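PDB 6CHJ: diacylglycerol O-acyltransferase from Marinobacter hydrocarbonoclasticus, which probably transfers acyl groups from acyl-CoA to alcohols such as diacylglycerol, forming triacylglycerols and wax esters with release of CoA. Local coordinates for residues E15-Q18 and Q19-H22; D37-V40 and A41-D45; Q338-R341 and H342-P345. All coordinates share one frame; numbering follows the deposited sequence.

Interaction 1. Residues E15-Q18 and Q19-H22; sequences EKRQ and QPMH
E15 grips the backbone of M21 through its carboxylate. M21 N donates to E15 OE2 at 2.7 Å, and the N-H points almost straight at the oxygen (163°). The donor arrives from above the carboxylate plane, 37° out of it. E15 CG lies opposite the backbone N (chi1 174°), and the extended chain carries the carboxylate forward to P20 and M21. The other oxygen, OE1, forms a salt bridge with R110 and a hydrogen bond with H135, so both ends of the carboxylate are held. H135 and H136 are the histidines of the HHxxxDG motif, the active-site signature of this acyltransferase family. E15 thus ties the turn to that motif and probably helps to position H135. A second bond, from Q19 N to K16 O at 3.2 Å, closes a type I beta turn from K16 to Q19.

E15 and M21 run antiparallel alongside one another, with E15 CB 3.6 Å from M21 CG. The Q19 amide bonds outward, NE2 to L14 O and OE1 to D406 N. The tip of R17 crosses P20, with R17 NH1 4.2 Å from P20 CG.

The turn lies between helix 6-13 and strand 22-30. M21 packs on H135 of strand 127-135, and its backbone bonds to H136.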
ATOM      1  N   GLU B  15     -12.738   5.796  -7.547  1.00 57.37           N
ATOM      2  CA  GLU B  15     -11.726   5.205  -6.691  1.00 54.62           C
ATOM      3  C   GLU B  15     -11.941   5.643  -5.247  1.00 59.34           C
ATOM      4  O   GLU B  15     -12.280   6.806  -4.970  1.00 51.37           O
ATOM      5  CB  GLU B  15     -10.322   5.600  -7.165  1.00 52.12           C
ATOM      6  CG  GLU B  15      -9.203   5.153  -6.243  1.00 49.83           C
ATOM      7  CD  GLU B  15      -7.862   5.022  -6.957  1.00 54.25           C
ATOM      8  OE1 GLU B  15      -7.322   6.066  -7.379  1.00 56.35           O
ATOM      9  OE2 GLU B  15      -7.347   3.883  -7.099  1.00 47.01           O
ATOM     10  N   LYS B  16     -11.731   4.692  -4.332  1.00 51.51           N
ATOM     11  CA  LYS B  16     -11.870   4.872  -2.893  1.00 49.36           C
ATOM     12  C   LYS B  16     -10.944   3.847  -2.253  1.00 53.00           C
ATOM     13  O   LYS B  16     -10.358   3.008  -2.947  1.00 52.00           O
ATOM     14  CB  LYS B  16     -13.334   4.688  -2.425  1.00 59.61           C
ATOM     15  CG  LYS B  16     -14.366   5.673  -3.029  1.00 64.32           C
ATOM     16  CD  LYS B  16     -15.789   5.107  -3.100  1.00 63.23           C
ATOM     17  CE  LYS B  16     -16.672   5.941  -4.055  1.00 67.96           C
ATOM     18  NZ  LYS B  16     -17.828   5.165  -4.651  1.00 62.52           N
ATOM     19  N   ARG B  17     -10.815   3.897  -0.920  1.00 54.41           N
ATOM     20  CA  ARG B  17      -9.854   3.006  -0.262  1.00 58.39           C
ATOM     21  C   ARG B  17     -10.230   1.536  -0.439  1.00 54.07           C
ATOM     22  O   ARG B  17      -9.347   0.672  -0.499  1.00 55.82           O
ATOM     23  CB  ARG B  17      -9.706   3.345   1.231  1.00 55.43           C
ATOM     24  CG  ARG B  17      -8.792   2.360   2.045  1.00 61.92           C
ATOM     25  CD  ARG B  17      -7.369   2.189   1.447  1.00 59.35           C
ATOM     26  NE  ARG B  17      -6.620   1.040   1.991  1.00 62.00           N
ATOM     27  CZ  ARG B  17      -6.492  -0.146   1.379  1.00 69.37           C
ATOM     28  NH1 ARG B  17      -7.067  -0.373   0.194  1.00 64.45           N
ATOM     29  NH2 ARG B  17      -5.789  -1.126   1.947  1.00 64.72           N
ATOM     30  N   GLN B  18     -11.515   1.224  -0.539  1.00 53.95           N
ATOM     31  CA  GLN B  18     -11.901  -0.177  -0.640  1.00 53.81           C
ATOM     32  C   GLN B  18     -11.878  -0.702  -2.078  1.00 50.85           C
ATOM     33  O   GLN B  18     -11.912  -1.925  -2.282  1.00 45.60           O
ATOM     34  CB  GLN B  18     -13.280  -0.385  -0.005  1.00 52.40           C
ATOM     35  CG  GLN B  18     -14.475   0.175  -0.796  1.00 56.23           C
ATOM     36  CD  GLN B  18     -14.638   1.700  -0.660  1.00 67.18           C
ATOM     37  OE1 GLN B  18     -13.867   2.370   0.062  1.00 59.79           O
ATOM     38  NE2 GLN B  18     -15.670   2.249  -1.333  1.00 63.46           N
ATOM     39  N   GLN B  19     -11.778   0.181  -3.070  1.00 48.90           N
ATOM     40  CA  GLN B  19     -11.693  -0.215  -4.475  1.00 40.99           C
ATOM     41  C   GLN B  19     -10.625   0.631  -5.167  1.00 46.41           C
ATOM     42  O   GLN B  19     -10.929   1.584  -5.899  1.00 46.86           O
ATOM     43  CB  GLN B  19     -13.058  -0.076  -5.164  1.00 47.43           C
ATOM     44  CG  GLN B  19     -13.797   1.292  -4.938  1.00 50.85           C
ATOM     45  CD  GLN B  19     -15.279   1.245  -5.286  1.00 50.85           C
ATOM     46  OE1 GLN B  19     -16.034   0.416  -4.773  1.00 48.55           O
ATOM     47  NE2 GLN B  19     -15.702   2.153  -6.150  1.00 55.17           N
ATOM     48  N   PRO B  20      -9.347   0.312  -4.972  1.00 44.18           N
ATOM     49  CA  PRO B  20      -8.345   0.932  -5.833  1.00 46.74           C
ATOM     50  C   PRO B  20      -8.688   0.639  -7.289  1.00 49.92           C
ATOM     51  O   PRO B  20      -9.314  -0.378  -7.624  1.00 41.35           O
ATOM     52  CB  PRO B  20      -7.038   0.278  -5.392  1.00 43.28           C
ATOM     53  CG  PRO B  20      -7.292  -0.098  -3.978  1.00 45.19           C
ATOM     54  CD  PRO B  20      -8.723  -0.507  -3.919  1.00 41.67           C
ATOM     55  N   MET B  21      -8.330   1.583  -8.145  1.00 48.47           N
ATOM     56  CA  MET B  21      -8.677   1.539  -9.554  1.00 50.88           C
ATOM     57  C   MET B  21      -7.417   1.408 -10.407  1.00 46.00           C
ATOM     58  O   MET B  21      -7.272   2.040 -11.454  1.00 51.04           O
ATOM     59  CB  MET B  21      -9.522   2.769  -9.922  1.00 50.43           C
ATOM     60  CG  MET B  21     -10.917   2.779  -9.251  1.00 51.04           C
ATOM     61  SD  MET B  21     -11.999   1.345  -9.631  1.00 55.29           S
ATOM     62  CE  MET B  21     -11.905   1.357 -11.380  1.00 54.14           C
ATOM     63  N   HIS B  22      -6.476   0.604  -9.939  1.00 49.31           N
ATOM     64  CA  HIS B  22      -5.292   0.267 -10.712  1.00 47.18           C
ATOM     65  C   HIS B  22      -5.396  -1.179 -11.191  1.00 44.75           C
ATOM     66  O   HIS B  22      -5.991  -2.027 -10.527  1.00 45.99           O
ATOM     67  CB  HIS B  22      -4.015   0.469  -9.889  1.00 46.51           C
ATOM     68  CG  HIS B  22      -3.958  -0.335  -8.621  1.00 47.18           C
ATOM     69  ND1 HIS B  22      -4.255   0.198  -7.384  1.00 41.56           N
ATOM     70  CD2 HIS B  22      -3.621  -1.629  -8.400  1.00 42.70           C
ATOM     71  CE1 HIS B  22      -4.122  -0.734  -6.459  1.00 40.43           C
ATOM     72  NE2 HIS B  22      -3.745  -1.855  -7.049  1.00 41.02           N
TER

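Interaction 2. Residues D37-V40 and A41-D45; sequences DDYV and AQLAD
D38 meets Q42 one helical turn on, where the first turn of helix 39-49 forms. D38 is the N-cap residue, but its carboxylate makes no capping bond. Its backbone O accepts from Q42 N at 3.2 Å, in a nearly straight bond (171°). The D38 carboxylate and the Q42 amide are 24° from parallel. No bond joins the two polar groups; D38 OD1 rests 3.8 Å from Q42 CG.

Y39 O accepts from L43 N at 3.0 Å, with the N-H more bent. The Y39 CG sits across from the backbone N (chi1 164°), which sets the ring outward with its hydroxyl end alongside L43. Y39 OH lies 4.1 Å from L43 CD2. The same methyl makes a loose apolar contact with the ring, Y39 CZ to L43 CD2 at 4.5 Å.

V40 O takes the third bond, from A44 N at 2.8 Å. Its CB points away from the residues that follow. The three bonds together make the regular i to i+4 ladder of an alpha helix.

The helix lies against the sheet through V40, L43 and A44. These side chains rest on L119 of strand 115-121, V40 and A44 also on F84 of strand 82-86, and V40 and L43 on F128 of strand 127-135.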
ATOM      1  N   ASP B  37      23.989 -17.854  -9.425  1.00 71.39           N
ATOM      2  CA  ASP B  37      23.064 -18.065  -8.315  1.00 69.38           C
ATOM      3  C   ASP B  37      22.379 -16.779  -7.858  1.00 75.70           C
ATOM      4  O   ASP B  37      21.259 -16.817  -7.339  1.00 77.03           O
ATOM      5  CB  ASP B  37      23.803 -18.684  -7.123  1.00 73.57           C
ATOM      6  CG  ASP B  37      24.011 -20.174  -7.271  1.00 81.56           C
ATOM      7  OD1 ASP B  37      23.211 -20.802  -7.992  1.00 77.30           O
ATOM      8  OD2 ASP B  37      24.966 -20.717  -6.664  1.00 82.60           O
ATOM      9  N   ASP B  38      23.044 -15.639  -8.033  1.00 75.10           N
ATOM     10  CA  ASP B  38      22.555 -14.354  -7.558  1.00 65.85           C
ATOM     11  C   ASP B  38      22.069 -13.474  -8.707  1.00 67.37           C
ATOM     12  O   ASP B  38      22.200 -12.249  -8.662  1.00 70.08           O
ATOM     13  CB  ASP B  38      23.644 -13.643  -6.756  1.00 78.17           C
ATOM     14  CG  ASP B  38      24.842 -13.206  -7.621  1.00 77.77           C
ATOM     15  OD1 ASP B  38      24.996 -13.688  -8.770  1.00 77.32           O
ATOM     16  OD2 ASP B  38      25.633 -12.363  -7.137  1.00 76.66           O
ATOM     17  N   TYR B  39      21.458 -14.086  -9.731  1.00 69.67           N
ATOM     18  CA  TYR B  39      21.143 -13.366 -10.969  1.00 65.60           C
ATOM     19  C   TYR B  39      20.121 -12.253 -10.766  1.00 60.30           C
ATOM     20  O   TYR B  39      20.152 -11.250 -11.491  1.00 65.67           O
ATOM     21  CB  TYR B  39      20.626 -14.332 -12.043  1.00 62.34           C
ATOM     22  CG  TYR B  39      19.937 -13.631 -13.199  1.00 59.21           C
ATOM     23  CD1 TYR B  39      20.665 -12.905 -14.132  1.00 58.08           C
ATOM     24  CD2 TYR B  39      18.549 -13.677 -13.343  1.00 58.67           C
ATOM     25  CE1 TYR B  39      20.036 -12.257 -15.193  1.00 59.75           C
ATOM     26  CE2 TYR B  39      17.908 -13.025 -14.390  1.00 54.78           C
ATOM     27  CZ  TYR B  39      18.656 -12.316 -15.315  1.00 62.17           C
ATOM     28  OH  TYR B  39      18.022 -11.659 -16.359  1.00 61.35           O
ATOM     29  N   VAL B  40      19.190 -12.401  -9.824  1.00 54.64           N
ATOM     30  CA  VAL B  40      18.163 -11.369  -9.708  1.00 62.16           C
ATOM     31  C   VAL B  40      18.757 -10.111  -9.080  1.00 62.70           C
ATOM     32  O   VAL B  40      18.568  -9.000  -9.596  1.00 59.06           O
ATOM     33  CB  VAL B  40      16.928 -11.884  -8.944  1.00 58.64           C
ATOM     34  CG1 VAL B  40      15.781 -10.907  -9.089  1.00 57.31           C
ATOM     35  CG2 VAL B  40      16.490 -13.244  -9.507  1.00 58.49           C
ATOM     36  N   ALA B  41      19.548 -10.270  -8.009  1.00 59.90           N
ATOM     37  CA  ALA B  41      20.198  -9.102  -7.411  1.00 58.18           C
ATOM     38  C   ALA B  41      21.049  -8.356  -8.438  1.00 59.84           C
ATOM     39  O   ALA B  41      21.027  -7.116  -8.485  1.00 61.77           O
ATOM     40  CB  ALA B  41      21.027  -9.518  -6.202  1.00 60.31           C
ATOM     41  N   GLN B  42      21.762  -9.094  -9.304  1.00 65.40           N
ATOM     42  CA  GLN B  42      22.455  -8.468 -10.433  1.00 65.24           C
ATOM     43  C   GLN B  42      21.485  -7.694 -11.317  1.00 61.78           C
ATOM     44  O   GLN B  42      21.795  -6.587 -11.775  1.00 62.71           O
ATOM     45  CB  GLN B  42      23.180  -9.525 -11.277  1.00 67.69           C
ATOM     46  CG  GLN B  42      24.166 -10.391 -10.527  1.00 74.42           C
ATOM     47  CD  GLN B  42      25.458 -10.663 -11.282  1.00 79.89           C
ATOM     48  OE1 GLN B  42      25.499 -11.468 -12.225  1.00 79.27           O
ATOM     49  NE2 GLN B  42      26.530 -10.001 -10.855  1.00 90.74           N
ATOM     50  N   LEU B  43      20.310  -8.282 -11.593  1.00 62.12           N
ATOM     51  CA  LEU B  43      19.341  -7.633 -12.477  1.00 61.10           C
ATOM     52  C   LEU B  43      18.814  -6.340 -11.864  1.00 59.81           C
ATOM     53  O   LEU B  43      18.684  -5.310 -12.550  1.00 51.15           O
ATOM     54  CB  LEU B  43      18.184  -8.587 -12.786  1.00 56.28           C
ATOM     55  CG  LEU B  43      17.016  -7.972 -13.568  1.00 61.83           C
ATOM     56  CD1 LEU B  43      17.518  -7.250 -14.805  1.00 56.82           C
ATOM     57  CD2 LEU B  43      15.961  -9.037 -13.944  1.00 58.51           C
ATOM     58  N   ALA B  44      18.464  -6.385 -10.574  1.00 57.05           N
ATOM     59  CA  ALA B  44      17.934  -5.188  -9.934  1.00 61.05           C
ATOM     60  C   ALA B  44      18.925  -4.046 -10.057  1.00 64.99           C
ATOM     61  O   ALA B  44      18.538  -2.905 -10.331  1.00 62.66           O
ATOM     62  CB  ALA B  44      17.604  -5.473  -8.469  1.00 61.98           C
ATOM     63  N   ASP B  45      20.221  -4.358  -9.942  1.00 69.15           N
ATOM     64  CA  ASP B  45      21.240  -3.314  -9.953  1.00 67.42           C
ATOM     65  C   ASP B  45      21.252  -2.546 -11.271  1.00 68.70           C
ATOM     66  O   ASP B  45      21.356  -1.315 -11.272  1.00 74.52           O
ATOM     67  CB  ASP B  45      22.601  -3.930  -9.652  1.00 68.39           C
ATOM     68  CG  ASP B  45      22.808  -4.153  -8.170  1.00 77.00           C
ATOM     69  OD1 ASP B  45      22.398  -3.252  -7.396  1.00 76.01           O
ATOM     70  OD2 ASP B  45      23.344  -5.227  -7.780  1.00 72.89           O
TER

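Interaction 3. Residues Q338-R341 and H342-P345; sequences QRYR and HMSP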
ATOM      1  N   GLN B 338     -25.534 -13.667 -31.224  1.00 87.87           N
ATOM      2  CA  GLN B 338     -26.275 -13.494 -32.474  1.00 89.13           C
ATOM      3  C   GLN B 338     -27.244 -12.316 -32.409  1.00 91.61           C
ATOM      4  O   GLN B 338     -27.571 -11.733 -33.447  1.00 92.80           O
ATOM      5  CB  GLN B 338     -27.009 -14.785 -32.832  1.00 86.76           C
ATOM      6  CG  GLN B 338     -26.092 -15.885 -33.366  1.00 91.08           C
ATOM      7  CD  GLN B 338     -25.296 -15.458 -34.597  1.00 97.85           C
ATOM      8  OE1 GLN B 338     -24.268 -14.782 -34.488  1.00101.52           O
ATOM      9  NE2 GLN B 338     -25.768 -15.855 -35.775  1.00101.06           N
ATOM     10  N   ARG B 339     -27.684 -11.930 -31.210  1.00 88.26           N
ATOM     11  CA  ARG B 339     -28.454 -10.706 -31.013  1.00 88.63           C
ATOM     12  C   ARG B 339     -27.629  -9.474 -31.403  1.00 91.30           C
ATOM     13  O   ARG B 339     -28.126  -8.344 -31.370  1.00 94.03           O
ATOM     14  CB  ARG B 339     -28.923 -10.637 -29.553  1.00 90.29           C
ATOM     15  CG  ARG B 339     -29.823  -9.457 -29.171  1.00 91.15           C
ATOM     16  CD  ARG B 339     -29.734  -9.148 -27.669  1.00 93.22           C
ATOM     17  NE  ARG B 339     -28.392  -8.715 -27.253  1.00 93.92           N
ATOM     18  CZ  ARG B 339     -27.467  -9.513 -26.707  1.00 90.36           C
ATOM     19  NH1 ARG B 339     -27.717 -10.804 -26.505  1.00 85.50           N
ATOM     20  NH2 ARG B 339     -26.280  -9.025 -26.366  1.00 86.68           N
ATOM     21  N   TYR B 340     -26.366  -9.680 -31.779  1.00 91.12           N
ATOM     22  CA  TYR B 340     -25.507  -8.616 -32.285  1.00 94.29           C
ATOM     23  C   TYR B 340     -25.261  -8.699 -33.783  1.00 96.80           C
ATOM     24  O   TYR B 340     -24.613  -7.800 -34.332  1.00 95.05           O
ATOM     25  CB  TYR B 340     -24.144  -8.637 -31.574  1.00 88.79           C
ATOM     26  CG  TYR B 340     -24.170  -8.100 -30.172  1.00 86.96           C
ATOM     27  CD1 TYR B 340     -25.131  -7.183 -29.784  1.00 88.46           C
ATOM     28  CD2 TYR B 340     -23.237  -8.512 -29.234  1.00 83.00           C
ATOM     29  CE1 TYR B 340     -25.164  -6.686 -28.504  1.00 88.52           C
ATOM     30  CE2 TYR B 340     -23.260  -8.020 -27.953  1.00 81.89           C
ATOM     31  CZ  TYR B 340     -24.225  -7.104 -27.592  1.00 85.52           C
ATOM     32  OH  TYR B 340     -24.259  -6.603 -26.311  1.00 88.28           O
ATOM     33  N   ARG B 341     -25.734  -9.756 -34.448  1.00 97.47           N
ATOM     34  CA  ARG B 341     -25.442  -9.940 -35.868  1.00101.60           C
ATOM     35  C   ARG B 341     -25.881  -8.729 -36.684  1.00106.01           C
ATOM     36  O   ARG B 341     -25.112  -8.198 -37.497  1.00106.22           O
ATOM     37  CB  ARG B 341     -26.126 -11.208 -36.381  1.00100.56           C
ATOM     38  CG  ARG B 341     -25.604 -11.706 -37.718  1.00104.81           C
ATOM     39  CD  ARG B 341     -24.495 -12.737 -37.524  1.00109.26           C
ATOM     40  NE  ARG B 341     -23.180 -12.119 -37.359  1.00107.18           N
ATOM     41  CZ  ARG B 341     -22.030 -12.783 -37.443  1.00109.23           C
ATOM     42  NH1 ARG B 341     -22.031 -14.091 -37.669  1.00110.68           N
ATOM     43  NH2 ARG B 341     -20.878 -12.143 -37.278  1.00107.44           N
ATOM     44  N   HIS B 342     -27.105  -8.263 -36.466  1.00103.67           N
ATOM     45  CA  HIS B 342     -27.690  -7.190 -37.270  1.00103.08           C
ATOM     46  C   HIS B 342     -27.617  -5.854 -36.548  1.00100.79           C
ATOM     47  O   HIS B 342     -28.627  -5.164 -36.385  1.00 99.68           O
ATOM     48  CB  HIS B 342     -29.131  -7.533 -37.633  1.00106.42           C
ATOM     49  CG  HIS B 342     -29.272  -8.760 -38.483  1.00105.67           C
ATOM     50  ND1 HIS B 342     -28.222  -9.617 -38.743  1.00107.76           N
ATOM     51  CD2 HIS B 342     -30.345  -9.273 -39.131  1.00104.79           C
ATOM     52  CE1 HIS B 342     -28.643 -10.604 -39.514  1.00106.63           C
ATOM     53  NE2 HIS B 342     -29.928 -10.419 -39.764  1.00104.40           N
ATOM     54  N   MET B 343     -26.416  -5.474 -36.104  1.00 99.45           N
ATOM     55  CA  MET B 343     -26.219  -4.236 -35.363  1.00 95.20           C
ATOM     56  C   MET B 343     -24.895  -3.597 -35.751  1.00 92.24           C
ATOM     57  O   MET B 343     -23.871  -4.277 -35.845  1.00 94.14           O
ATOM     58  CB  MET B 343     -26.251  -4.469 -33.847  1.00 95.56           C
ATOM     59  CG  MET B 343     -27.647  -4.690 -33.289  1.00 94.64           C
ATOM     60  SD  MET B 343     -27.662  -4.868 -31.496  1.00 95.96           S
ATOM     61  CE  MET B 343     -27.385  -3.185 -30.986  1.00 83.07           C
ATOM     62  N   SER B 344     -24.930  -2.286 -35.963  1.00 94.82           N
ATOM     63  CA  SER B 344     -23.794  -1.439 -36.287  1.00 93.94           C
ATOM     64  C   SER B 344     -23.108  -0.958 -35.017  1.00 93.46           C
ATOM     65  O   SER B 344     -23.710  -0.953 -33.936  1.00 90.94           O
ATOM     66  CB  SER B 344     -24.258  -0.237 -37.107  1.00 91.74           C
ATOM     67  OG  SER B 344     -25.194   0.540 -36.380  1.00 90.47           O
ATOM     68  N   PRO B 345     -21.839  -0.539 -35.115  1.00 94.04           N
ATOM     69  CA  PRO B 345     -21.143  -0.046 -33.913  1.00 91.09           C
ATOM     70  C   PRO B 345     -21.938   0.996 -33.143  1.00 94.35           C
ATOM     71  O   PRO B 345     -22.050   0.903 -31.912  1.00 94.93           O
ATOM     72  CB  PRO B 345     -19.834   0.512 -34.488  1.00 92.00           C
ATOM     73  CG  PRO B 345     -19.572  -0.334 -35.693  1.00 93.39           C
ATOM     74  CD  PRO B 345     -20.937  -0.607 -36.284  1.00 96.03           C
TER
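M343 N makes two weak hydrogen bonds, to Y340 O at 3.4 Å and to R341 O at 3.3 Å, just after a type I beta turn from Q338 to R341 in which R341 N is bonded to Q338 O at 2.9 Å.

The main side-chain contact is between M343 and Y340. The sulfur SD comes at the edge of the Y340 ring, 3.8 Å from CD1. It stands 5.1 Å from the ring centroid and 82° off the ring normal, so it lies close to the ring plane. The M343 chain runs straight to SD (chi2 -177°), which carries the sulfur out to the ring and to 3.5 Å from R339 O. The R339 guanidinium lies over one face of the same ring, shifted toward the rim. Y340 OH is bonded to V310 O.

R341 touches the H342 ring through its aliphatic part, with R341 CG 3.5 Å from H342 ND1. M343 also packs on I348 and Y351 of helix 345-365.

S344 OG caps a backbone N in the first turn of that helix, and S344 N bonds to E347 OE1, consistent with a capping box. The whole is a short loop connecting helix 322-338 to helix 345-365, with an edge-on Met-aromatic contact inside it.

Overall arrangement
The three contacts follow one another along the chain and none touches another. Interactions 1 and 2 belong to the sequence of the catalytic domain family, and interaction 3 to that of the WS/DGAT C-terminal family. The centres of interactions 1 and 2 are about 33 Å apart. The same mixed six-stranded sheet links them: 15-22 leads into its strand 22-30, and helix 39-49 follows that strand and packs on the sheet. Interaction 3 joins helices 322-338 and 345-365, about 34 Å from interaction 1 between centres. Interactions 2 and 3 are about 53 Å apart between centres, on opposite sides of the chain's centre. Interaction 1 lies nearest that centre, beside H135. Interaction 2 starts a peripheral helix, and interaction 3 is a surface loop.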